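Long-range contacts in cysteine desulfurase (Thermococcus onnurineus, PDB 5B89), which probably uses pyridoxal 5'-phosphate to take sulfur from L-cysteine and pass it to a sulfur carrier, leaving L-alanine: residues T43-P49 with H235-G240; T129-E133 with G157-L163; H226-L230 with L247-F253. All coordinates share one frame; numbering follows the deposited sequence.

Contact 1: T43-P49 with H235-G240; sequences TATSLTP and HKGPMG. With ALA (alanine), chain H; PLP (pyridoxal-5'-phosphate), chain G.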
loop_
_atom_site.group_PDB
_atom_site.type_symbol
_atom_site.label_atom_id
_atom_site.label_comp_id
_atom_site.label_asym_id
_atom_site.label_seq_id
_atom_site.Cartn_x
_atom_site.Cartn_y
_atom_site.Cartn_z
ATOM N N THR B 43 14.084 12.478 -7.519
ATOM C CA THR B 43 12.717 12.573 -8.096
ATOM C C THR B 43 12.109 11.192 -8.094
ATOM O O THR B 43 10.854 11.069 -7.867
ATOM C CB THR B 43 12.759 13.230 -9.453
ATOM O OG1 THR B 43 13.141 14.590 -9.193
ATOM C CG2 THR B 43 11.430 13.252 -10.090
ATOM N N ALA B 44 12.895 10.117 -8.328
ATOM C CA ALA B 44 12.395 8.767 -8.367
ATOM C C ALA B 44 12.097 8.309 -6.966
ATOM O O ALA B 44 11.003 7.746 -6.724
ATOM C CB ALA B 44 13.343 7.831 -9.026
ATOM N N THR B 45 13.016 8.547 -6.074
ATOM C CA THR B 45 12.836 8.205 -4.689
ATOM C C THR B 45 13.998 8.821 -3.907
ATOM O O THR B 45 15.024 8.983 -4.428
ATOM C CB THR B 45 12.731 6.663 -4.469
ATOM O OG1 THR B 45 11.993 6.363 -3.301
ATOM C CG2 THR B 45 14.081 6.022 -4.372
ATOM N N SER B 46 13.760 9.168 -2.672
ATOM C CA SER B 46 14.836 9.688 -1.860
ATOM C C SER B 46 15.622 8.587 -1.177
ATOM O O SER B 46 15.206 7.489 -1.155
ATOM C CB SER B 46 14.284 10.603 -0.758
ATOM O OG SER B 46 13.394 9.930 0.096
ATOM N N LEU B 47 16.775 8.950 -0.633
ATOM C CA LEU B 47 17.545 8.079 0.208
ATOM C C LEU B 47 16.880 8.259 1.576
ATOM O O LEU B 47 16.223 9.188 1.808
ATOM C CB LEU B 47 19.015 8.498 0.277
ATOM C CG LEU B 47 19.706 8.358 -1.052
ATOM C CD1 LEU B 47 21.163 8.783 -0.879
ATOM C CD2 LEU B 47 19.634 6.917 -1.511
ATOM N N THR B 48 17.068 7.312 2.455
ATOM C CA THR B 48 16.382 7.264 3.722
ATOM C C THR B 48 17.335 7.366 4.913
ATOM O O THR B 48 18.195 6.603 5.021
ATOM C CB THR B 48 15.609 5.917 3.797
ATOM O OG1 THR B 48 14.836 5.717 2.610
ATOM C CG2 THR B 48 14.725 5.843 5.017
ATOM N N PRO B 49 17.133 8.332 5.777
ATOM C CA PRO B 49 18.037 8.489 6.939
ATOM C C PRO B 49 17.823 7.358 7.944
ATOM O O PRO B 49 16.739 6.850 8.170
ATOM C CB PRO B 49 17.591 9.820 7.512
ATOM C CG PRO B 49 16.500 10.347 6.685
ATOM C CD PRO B 49 16.127 9.374 5.637
ATOM N N HIS B 235 7.856 8.157 0.024
ATOM C CA HIS B 235 9.208 7.754 -0.384
ATOM C C HIS B 235 10.045 8.752 -1.140
ATOM O O HIS B 235 11.171 8.553 -1.397
ATOM C CB HIS B 235 9.182 6.454 -1.178
ATOM C CG HIS B 235 8.581 6.574 -2.539
ATOM N ND1 HIS B 235 9.345 6.784 -3.648
ATOM C CD2 HIS B 235 7.306 6.529 -2.967
ATOM C CE1 HIS B 235 8.568 6.873 -4.699
ATOM N NE2 HIS B 235 7.323 6.712 -4.319
ATOM N N LYS B 236 9.389 9.835 -1.477
ATOM C CA LYS B 236 10.025 10.922 -2.202
ATOM C C LYS B 236 10.581 11.987 -1.260
ATOM O O LYS B 236 11.306 11.639 -0.423
ATOM C CB LYS B 236 9.090 11.475 -3.279
ATOM C CG LYS B 236 8.884 10.467 -4.437
ATOM C CD LYS B 236 7.937 10.918 -5.513
ATOM C CE LYS B 236 7.773 9.882 -6.636
ATOM N NZ LYS B 236 7.451 10.676 -7.828
ATOM N N GLY B 237 10.222 13.264 -1.418
ATOM C CA GLY B 237 10.833 14.244 -0.620
ATOM C C GLY B 237 10.736 14.094 0.881
ATOM O O GLY B 237 11.617 14.545 1.630
ATOM N N PRO B 238 9.639 13.508 1.424
ATOM C CA PRO B 238 9.511 13.392 2.882
ATOM C C PRO B 238 10.536 12.439 3.553
ATOM O O PRO B 238 10.484 12.321 4.782
ATOM C CB PRO B 238 8.075 12.836 3.107
ATOM C CG PRO B 238 7.335 13.365 1.936
ATOM C CD PRO B 238 8.320 13.281 0.792
ATOM N N MET B 239 11.330 11.705 2.767
ATOM C CA MET B 239 12.428 10.853 3.291
ATOM C C MET B 239 11.767 9.670 4.078
ATOM O O MET B 239 12.397 9.170 5.033
ATOM C CB MET B 239 13.459 11.616 4.180
ATOM C CG MET B 239 14.257 12.486 3.230
ATOM S SD MET B 239 15.650 13.199 4.204
ATOM C CE MET B 239 15.950 14.759 3.477
ATOM N N GLY B 240 10.603 9.228 3.707
ATOM C CA GLY B 240 9.917 8.092 4.277
ATOM C C GLY B 240 10.173 6.854 3.480
ATOM O O GLY B 240 10.848 6.767 2.503
HETATM N N ALA H . 7.658 10.363 -10.150
HETATM C CA ALA H . 8.959 9.530 -10.210
HETATM C C ALA H . 9.813 9.602 -11.498
HETATM O O ALA H . 9.610 10.600 -12.229
HETATM C CB ALA H . 8.823 8.029 -9.887
HETATM O OXT ALA H . 10.775 8.810 -11.820
HETATM N N1 PLP G . 3.257 12.594 -9.828
HETATM C C2 PLP G . 4.472 13.208 -9.850
HETATM C C2A PLP G . 4.600 14.673 -10.206
HETATM C C3 PLP G . 5.590 12.402 -9.569
HETATM O O3 PLP G . 6.824 12.965 -9.573
HETATM C C4 PLP G . 5.419 11.043 -9.202
HETATM C C4A PLP G . 6.720 10.180 -8.959
HETATM C C5 PLP G . 4.100 10.525 -9.130
HETATM C C6 PLP G . 3.012 11.301 -9.465
HETATM C C5A PLP G . 3.919 9.051 -8.781
HETATM O O4P PLP G . 4.328 8.839 -7.396
HETATM P P PLP G . 4.259 7.349 -6.979
HETATM O O1P PLP G . 4.787 7.358 -5.625
HETATM O O2P PLP G . 5.174 6.609 -7.958
HETATM O O3P PLP G . 2.884 6.893 -7.124
HETATM O O HOH W 1 13.284 7.774 1.829
#
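Neither T43-P49 nor H235-G240 is helix or strand; the two loops approach most closely at T45 and K236, whose CA atoms are 4.6 Å apart. S46 N donates to H235 O at 3.0 Å, with an N-H...O angle of 169°. Next to it a type I beta turn runs from K236 to M239, closed by M239 N on K236 O. S46 OG stands between its own backbone N and carbonyl carbon (chi1 60°), which brings it within 2.7 Å of K236 O and 3.0 Å of H235 O. A water donates to S46 OG and to G240 O and also bonds T48 OG1, bridging the loops.

This turn carries the cofactor lysine of a fold-type I PLP enzyme: K236 NZ is bonded covalently to C4A of pyridoxal phosphate at 1.4 Å. Its chain is extended beyond CG and runs past the carbonyl oxygens of T43 and A44, while T43 and A44 also border the bound alanine. H235 works at both ends of its ring. ND1 shares a hydrogen bond of 2.7 Å with T45 OG1, and NE2 donates to phosphate O1P at 2.9 Å; K236 CG lies over one face, toward the rim. R64 of the second subunit hydrogen-bonds to both T45 OG1 and T48 OG1, so the dimer interface reaches this loop pair. Farther from the cofactor, P49 CD meets M239 CB at 3.8 Å, the two side chains crossing at about a right angle.

Contact 2: T129-E133 with G157-L163; sequences TTPYE and GDDEGNL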
loop_
_atom_site.group_PDB
_atom_site.type_symbol
_atom_site.label_atom_id
_atom_site.label_comp_id
_atom_site.label_asym_id
_atom_site.label_seq_id
_atom_site.Cartn_x
_atom_site.Cartn_y
_atom_site.Cartn_z
ATOM N N THR B 129 -6.569 19.995 -16.921
ATOM C CA THR B 129 -5.282 19.685 -16.320
ATOM C C THR B 129 -4.204 20.385 -17.116
ATOM O O THR B 129 -4.481 21.181 -17.956
ATOM C CB THR B 129 -5.147 18.186 -16.216
ATOM O OG1 THR B 129 -3.954 17.873 -15.497
ATOM C CG2 THR B 129 -4.931 17.569 -17.565
ATOM N N THR B 130 -2.944 20.098 -16.806
ATOM C CA THR B 130 -1.779 20.649 -17.543
ATOM C C THR B 130 -1.361 19.657 -18.614
ATOM O O THR B 130 -1.579 18.484 -18.498
ATOM C CB THR B 130 -0.587 21.031 -16.635
ATOM O OG1 THR B 130 0.221 19.860 -16.386
ATOM C CG2 THR B 130 -0.954 21.645 -15.394
ATOM N N PRO B 131 -0.544 20.106 -19.546
ATOM C CA PRO B 131 -0.023 19.182 -20.520
ATOM C C PRO B 131 1.242 18.544 -20.056
ATOM O O PRO B 131 1.833 17.880 -20.839
ATOM C CB PRO B 131 0.336 20.061 -21.703
ATOM C CG PRO B 131 0.583 21.381 -21.125
ATOM C CD PRO B 131 -0.243 21.496 -19.877
ATOM N N TYR B 132 1.650 18.743 -18.829
ATOM C CA TYR B 132 2.908 18.204 -18.381
ATOM C C TYR B 132 2.791 17.149 -17.317
ATOM O O TYR B 132 3.760 16.796 -16.689
ATOM C CB TYR B 132 3.776 19.332 -17.821
ATOM C CG TYR B 132 3.804 20.643 -18.571
ATOM C CD1 TYR B 132 4.528 20.788 -19.718
ATOM C CD2 TYR B 132 3.198 21.727 -18.077
ATOM C CE1 TYR B 132 4.587 21.991 -20.385
ATOM C CE2 TYR B 132 3.251 22.921 -18.725
ATOM C CZ TYR B 132 3.943 23.041 -19.895
ATOM O OH TYR B 132 3.962 24.230 -20.521
ATOM N N GLU B 133 1.586 16.671 -17.127
ATOM C CA GLU B 133 1.356 15.722 -16.090
ATOM C C GLU B 133 2.056 14.365 -16.190
ATOM O O GLU B 133 2.193 13.842 -17.229
ATOM C CB GLU B 133 -0.144 15.484 -15.968
ATOM C CG GLU B 133 -0.984 16.713 -15.636
ATOM C CD GLU B 133 -0.645 17.373 -14.295
ATOM O OE1 GLU B 133 -0.535 16.647 -13.311
ATOM O OE2 GLU B 133 -0.491 18.584 -14.269
ATOM N N GLY B 157 0.678 26.076 -22.481
ATOM C CA GLY B 157 1.936 26.431 -21.894
ATOM C C GLY B 157 3.073 26.266 -22.874
ATOM O O GLY B 157 2.907 25.756 -23.908
ATOM N N ASP B 158 4.236 26.731 -22.454
ATOM C CA ASP B 158 5.438 26.704 -23.253
ATOM C C ASP B 158 6.328 25.488 -23.025
ATOM O O ASP B 158 6.012 24.639 -22.265
ATOM C CB ASP B 158 6.169 28.040 -23.147
ATOM C CG ASP B 158 6.861 28.240 -21.832
ATOM O OD1 ASP B 158 7.065 27.295 -21.107
ATOM O OD2 ASP B 158 7.197 29.347 -21.532
ATOM N N ASP B 159 7.408 25.391 -23.760
ATOM C CA ASP B 159 8.274 24.250 -23.676
ATOM C C ASP B 159 9.090 24.182 -22.398
ATOM O O ASP B 159 9.645 23.179 -22.109
ATOM C CB ASP B 159 9.178 24.172 -24.915
ATOM C CG ASP B 159 8.451 23.635 -26.137
ATOM O OD1 ASP B 159 7.286 23.277 -26.031
ATOM O OD2 ASP B 159 9.062 23.611 -27.200
ATOM N N GLU B 160 9.113 25.246 -21.644
ATOM C CA GLU B 160 9.811 25.292 -20.395
ATOM C C GLU B 160 8.913 24.823 -19.285
ATOM O O GLU B 160 9.347 24.637 -18.234
ATOM C CB GLU B 160 10.199 26.726 -20.062
ATOM C CG GLU B 160 11.402 27.232 -20.778
ATOM C CD GLU B 160 11.891 28.581 -20.297
ATOM O OE1 GLU B 160 11.450 29.152 -19.310
ATOM O OE2 GLU B 160 12.790 29.058 -20.935
ATOM N N GLY B 161 7.638 24.674 -19.566
ATOM C CA GLY B 161 6.663 24.309 -18.568
ATOM C C GLY B 161 5.868 25.473 -17.992
ATOM O O GLY B 161 5.119 25.254 -17.143
ATOM N N ASN B 162 6.054 26.681 -18.469
ATOM C CA ASN B 162 5.336 27.804 -17.920
ATOM C C ASN B 162 3.923 27.860 -18.494
ATOM O O ASN B 162 3.741 27.973 -19.645
ATOM C CB ASN B 162 6.015 29.130 -18.207
ATOM C CG ASN B 162 7.487 29.156 -17.881
ATOM O OD1 ASN B 162 8.313 29.308 -18.758
ATOM N ND2 ASN B 162 7.792 29.105 -16.667
ATOM N N LEU B 163 2.953 27.768 -17.617
ATOM C CA LEU B 163 1.597 27.821 -18.020
ATOM C C LEU B 163 1.160 29.251 -18.348
ATOM O O LEU B 163 1.575 30.174 -17.767
ATOM C CB LEU B 163 0.677 27.315 -16.896
ATOM C CG LEU B 163 0.787 25.859 -16.504
ATOM C CD1 LEU B 163 0.116 25.647 -15.141
ATOM C CD2 LEU B 163 0.228 24.922 -17.542
#
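D158 O takes two donors, one from each segment: Y132 OH at 2.7 Å, and the backbone N of G161, which closes the type I turn D158-G161. The tyrosine hydroxyl lies in the carbonyl plane, on a lone pair, with a C=O...O angle of 136°. D158 OD1 is shared as well: E160 N, within the turn, and N162 N, just after it, reach it from opposite faces of the carboxylate plane, and the bond from E160 N makes an Asx turn, so the carboxylate helps fix the loop that offers its carbonyl to Y132.

Several groups pack on the tyrosine ring. G161 CA lies over one face, 3.3 Å from Y132 CZ; the positive phi of G161 (98°) would press a side chain against the preceding carbonyl oxygen. P131 CG sits 3.8 Å above the plane, over the ring centre. At the ring edge L163 CD2 comes to 3.8 Å from Y132 CE2, and this same methyl continues to T130 CB at 4.1 Å and to P131 CD, so one leucine branch touches three consecutive residues.

T130 holds the tyrosine's own loop in shape. With OG1 between its backbone N and carbonyl carbon (chi1 85°), the hydroxyl accepts from Y132 N and donates to E133 OE2 at 2.6 Å, on the anti side of that carboxylate. E133 OE2 also receives Q181 N, while V380 and K383 of helix 378-384 touch Y132. Y132 thereby joins an ST turn to an Asx turn, in the loops that follow two neighbouring parallel strands, 126-129 and 151-154, of the large PLP-domain sheet.

Contact 3: H226-L230 with L247-F253; sequences HADFL and LYIREEF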
loop_
_atom_site.group_PDB
_atom_site.type_symbol
_atom_site.label_atom_id
_atom_site.label_comp_id
_atom_site.label_asym_id
_atom_site.label_seq_id
_atom_site.Cartn_x
_atom_site.Cartn_y
_atom_site.Cartn_z
ATOM N N HIS B 226 -5.439 26.196 -1.713
ATOM C CA HIS B 226 -6.867 26.028 -1.987
ATOM C C HIS B 226 -7.272 24.679 -2.476
ATOM O O HIS B 226 -8.170 24.438 -3.228
ATOM C CB HIS B 226 -7.425 27.083 -2.980
ATOM C CG HIS B 226 -7.030 28.492 -2.659
ATOM N ND1 HIS B 226 -5.989 29.200 -3.251
ATOM C CD2 HIS B 226 -7.502 29.259 -1.655
ATOM C CE1 HIS B 226 -5.910 30.392 -2.658
ATOM N NE2 HIS B 226 -6.820 30.450 -1.698
ATOM N N ALA B 227 -6.549 23.665 -1.945
ATOM C CA ALA B 227 -6.801 22.284 -2.329
ATOM C C ALA B 227 -8.092 21.682 -1.728
ATOM O O ALA B 227 -8.357 21.854 -0.584
ATOM C CB ALA B 227 -5.574 21.399 -1.899
ATOM N N ASP B 228 -8.800 20.978 -2.585
ATOM C CA ASP B 228 -9.885 20.108 -2.171
ATOM C C ASP B 228 -9.391 18.641 -1.977
ATOM O O ASP B 228 -9.865 17.951 -1.072
ATOM C CB ASP B 228 -11.011 20.133 -3.162
ATOM C CG ASP B 228 -11.663 21.576 -3.233
ATOM O OD1 ASP B 228 -11.917 22.153 -2.181
ATOM O OD2 ASP B 228 -11.826 21.971 -4.398
ATOM N N PHE B 229 -8.477 18.220 -2.840
ATOM C CA PHE B 229 -7.805 16.900 -2.714
ATOM C C PHE B 229 -6.384 17.176 -2.983
ATOM O O PHE B 229 -6.005 17.983 -3.849
ATOM C CB PHE B 229 -8.370 15.920 -3.693
ATOM C CG PHE B 229 -9.820 15.616 -3.469
ATOM C CD1 PHE B 229 -10.778 16.419 -3.987
ATOM C CD2 PHE B 229 -10.210 14.481 -2.782
ATOM C CE1 PHE B 229 -12.120 16.119 -3.761
ATOM C CE2 PHE B 229 -11.548 14.193 -2.515
ATOM C CZ PHE B 229 -12.476 14.996 -3.028
ATOM N N LEU B 230 -5.527 16.406 -2.277
ATOM C CA LEU B 230 -4.057 16.541 -2.454
ATOM C C LEU B 230 -3.396 15.221 -2.219
ATOM O O LEU B 230 -3.808 14.542 -1.284
ATOM C CB LEU B 230 -3.481 17.623 -1.635
ATOM C CG LEU B 230 -1.986 17.921 -1.809
ATOM C CD1 LEU B 230 -1.692 19.354 -1.611
ATOM C CD2 LEU B 230 -1.183 17.105 -0.837
ATOM N N LEU B 247 -3.551 10.773 0.842
ATOM C CA LEU B 247 -4.635 11.452 0.164
ATOM C C LEU B 247 -5.310 12.362 1.182
ATOM O O LEU B 247 -5.887 11.911 2.189
ATOM C CB LEU B 247 -5.624 10.524 -0.460
ATOM C CG LEU B 247 -6.898 11.201 -1.109
ATOM C CD1 LEU B 247 -6.461 12.115 -2.163
ATOM C CD2 LEU B 247 -7.860 10.135 -1.554
ATOM N N TYR B 248 -5.247 13.686 0.914
ATOM C CA TYR B 248 -6.045 14.649 1.649
ATOM C C TYR B 248 -7.335 14.863 0.979
ATOM O O TYR B 248 -7.408 15.045 -0.235
ATOM C CB TYR B 248 -5.285 15.998 1.664
ATOM C CG TYR B 248 -6.091 17.253 2.018
ATOM C CD1 TYR B 248 -6.443 17.511 3.327
ATOM C CD2 TYR B 248 -6.534 18.056 1.041
ATOM C CE1 TYR B 248 -7.106 18.640 3.645
ATOM C CE2 TYR B 248 -7.231 19.177 1.343
ATOM C CZ TYR B 248 -7.526 19.433 2.644
ATOM O OH TYR B 248 -8.260 20.605 3.062
ATOM N N ILE B 249 -8.388 14.766 1.798
ATOM C CA ILE B 249 -9.793 15.014 1.400
ATOM C C ILE B 249 -10.359 16.078 2.260
ATOM O O ILE B 249 -10.545 15.924 3.474
ATOM C CB ILE B 249 -10.644 13.767 1.556
ATOM C CG1 ILE B 249 -10.076 12.557 0.782
ATOM C CG2 ILE B 249 -12.089 14.054 1.198
ATOM C CD1 ILE B 249 -10.749 11.252 1.083
ATOM N N ARG B 250 -10.589 17.274 1.679
ATOM C CA ARG B 250 -11.192 18.335 2.513
ATOM C C ARG B 250 -12.621 17.954 2.978
ATOM O O ARG B 250 -13.380 17.333 2.279
ATOM C CB ARG B 250 -11.239 19.585 1.595
ATOM C CG ARG B 250 -11.685 20.851 2.330
ATOM C CD ARG B 250 -11.282 22.165 1.720
ATOM N NE ARG B 250 -12.122 22.301 0.648
ATOM C CZ ARG B 250 -13.267 23.028 0.646
ATOM N NH1 ARG B 250 -13.774 23.549 1.784
ATOM N NH2 ARG B 250 -13.940 23.180 -0.520
ATOM N N GLU B 251 -12.833 18.328 4.239
ATOM C CA GLU B 251 -14.027 17.863 4.926
ATOM C C GLU B 251 -15.349 18.160 4.256
ATOM O O GLU B 251 -16.315 17.418 4.365
ATOM C CB GLU B 251 -14.024 18.352 6.382
ATOM C CG GLU B 251 -14.152 19.800 6.601
ATOM C CD GLU B 251 -14.132 20.228 8.087
ATOM O OE1 GLU B 251 -14.322 19.372 8.956
ATOM O OE2 GLU B 251 -13.880 21.409 8.306
ATOM N N GLU B 252 -15.380 19.278 3.505
ATOM C CA GLU B 252 -16.532 19.519 2.757
ATOM C C GLU B 252 -16.952 18.477 1.759
ATOM O O GLU B 252 -18.122 18.404 1.315
ATOM C CB GLU B 252 -16.478 20.896 2.146
ATOM C CG GLU B 252 -16.193 20.986 0.703
ATOM C CD GLU B 252 -16.720 22.312 0.112
ATOM O OE1 GLU B 252 -17.378 22.316 -0.979
ATOM O OE2 GLU B 252 -16.464 23.369 0.746
ATOM N N PHE B 253 -16.051 17.532 1.334
ATOM C CA PHE B 253 -16.363 16.439 0.496
ATOM C C PHE B 253 -16.653 15.127 1.152
ATOM O O PHE B 253 -16.928 14.163 0.449
ATOM C CB PHE B 253 -15.165 16.249 -0.518
ATOM C CG PHE B 253 -15.041 17.442 -1.413
ATOM C CD1 PHE B 253 -15.766 17.525 -2.614
ATOM C CD2 PHE B 253 -14.287 18.511 -0.994
ATOM C CE1 PHE B 253 -15.666 18.695 -3.393
ATOM C CE2 PHE B 253 -14.242 19.645 -1.769
ATOM C CZ PHE B 253 -14.917 19.712 -2.930
#
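The open end of an antiparallel beta hairpin, strands 229-233 and 245-249, is where H226-L230 meets L247-F253. L230 and Y248 form a hydrogen-bonded pair, Y248 N to L230 O at 2.8 Å and L230 N to Y248 O at 3.1 Å, whereas F229 and I249 form the adjoining non-hydrogen-bonded pair. Beyond the last strand pair, R250 N still donates to D228 O at 2.9 Å with an N-H...O angle of 174°.

A salt bridge follows on the same two residues. The side chains of D228 and R250 lie side by side and point the same way, their flat groups turned 36° apart. R250 NE and NH2 both donate to the single oxygen D228 OD1, each at 2.8 Å and close to the guanidinium plane, because the arginine chain bends at chi3 (75°) to present that edge. E252 OE2 forms a second salt bridge to R250 NH2, so the arginine probably offsets two acids. D228 OD1 also lies at the edge of the F253 ring.

The side chains of F229 and I249 share one sheet face, F229 CE2 meeting I249 CG2 at 3.8 Å; F229 CE1 stands over one face of the F253 ring, toward its rim, the two rings meeting obliquely with centroids 5.2 Å apart. On the other face, Y248 CD2 packs on L230 CB, and the ring edge passes A227 O at CE2.

V113 and L117 of helix 106-117 cover F229; strand 229-233 pairs on its other side with 206-210, whose F207 N also binds OD2 of D228, just before the strand, and strand 245-249 pairs with 100-103.

Along the chain, contact 2 falls wholly between the two halves of contact 1, while the segments of contacts 1 and 3 alternate: H235-G240 belongs to the connection between the hairpin strands 229-233 and 245-249 that contact 3 pairs. The centres stand 24 to 25 Å apart, and the nearest atoms of any two contacts are about 10 to 11 Å apart, so none touches another. The seven-stranded sheet relates them. Contact 3 lies toward its 100-103 side, contact 2 at the 126-129 and 151-154 side, and contact 1 carries the lysine loop that leaves strand 229-233. The cofactor is held by loops of the sheet and by T288 of the second subunit, while the loop after strand 38-39 borders the bound alanine.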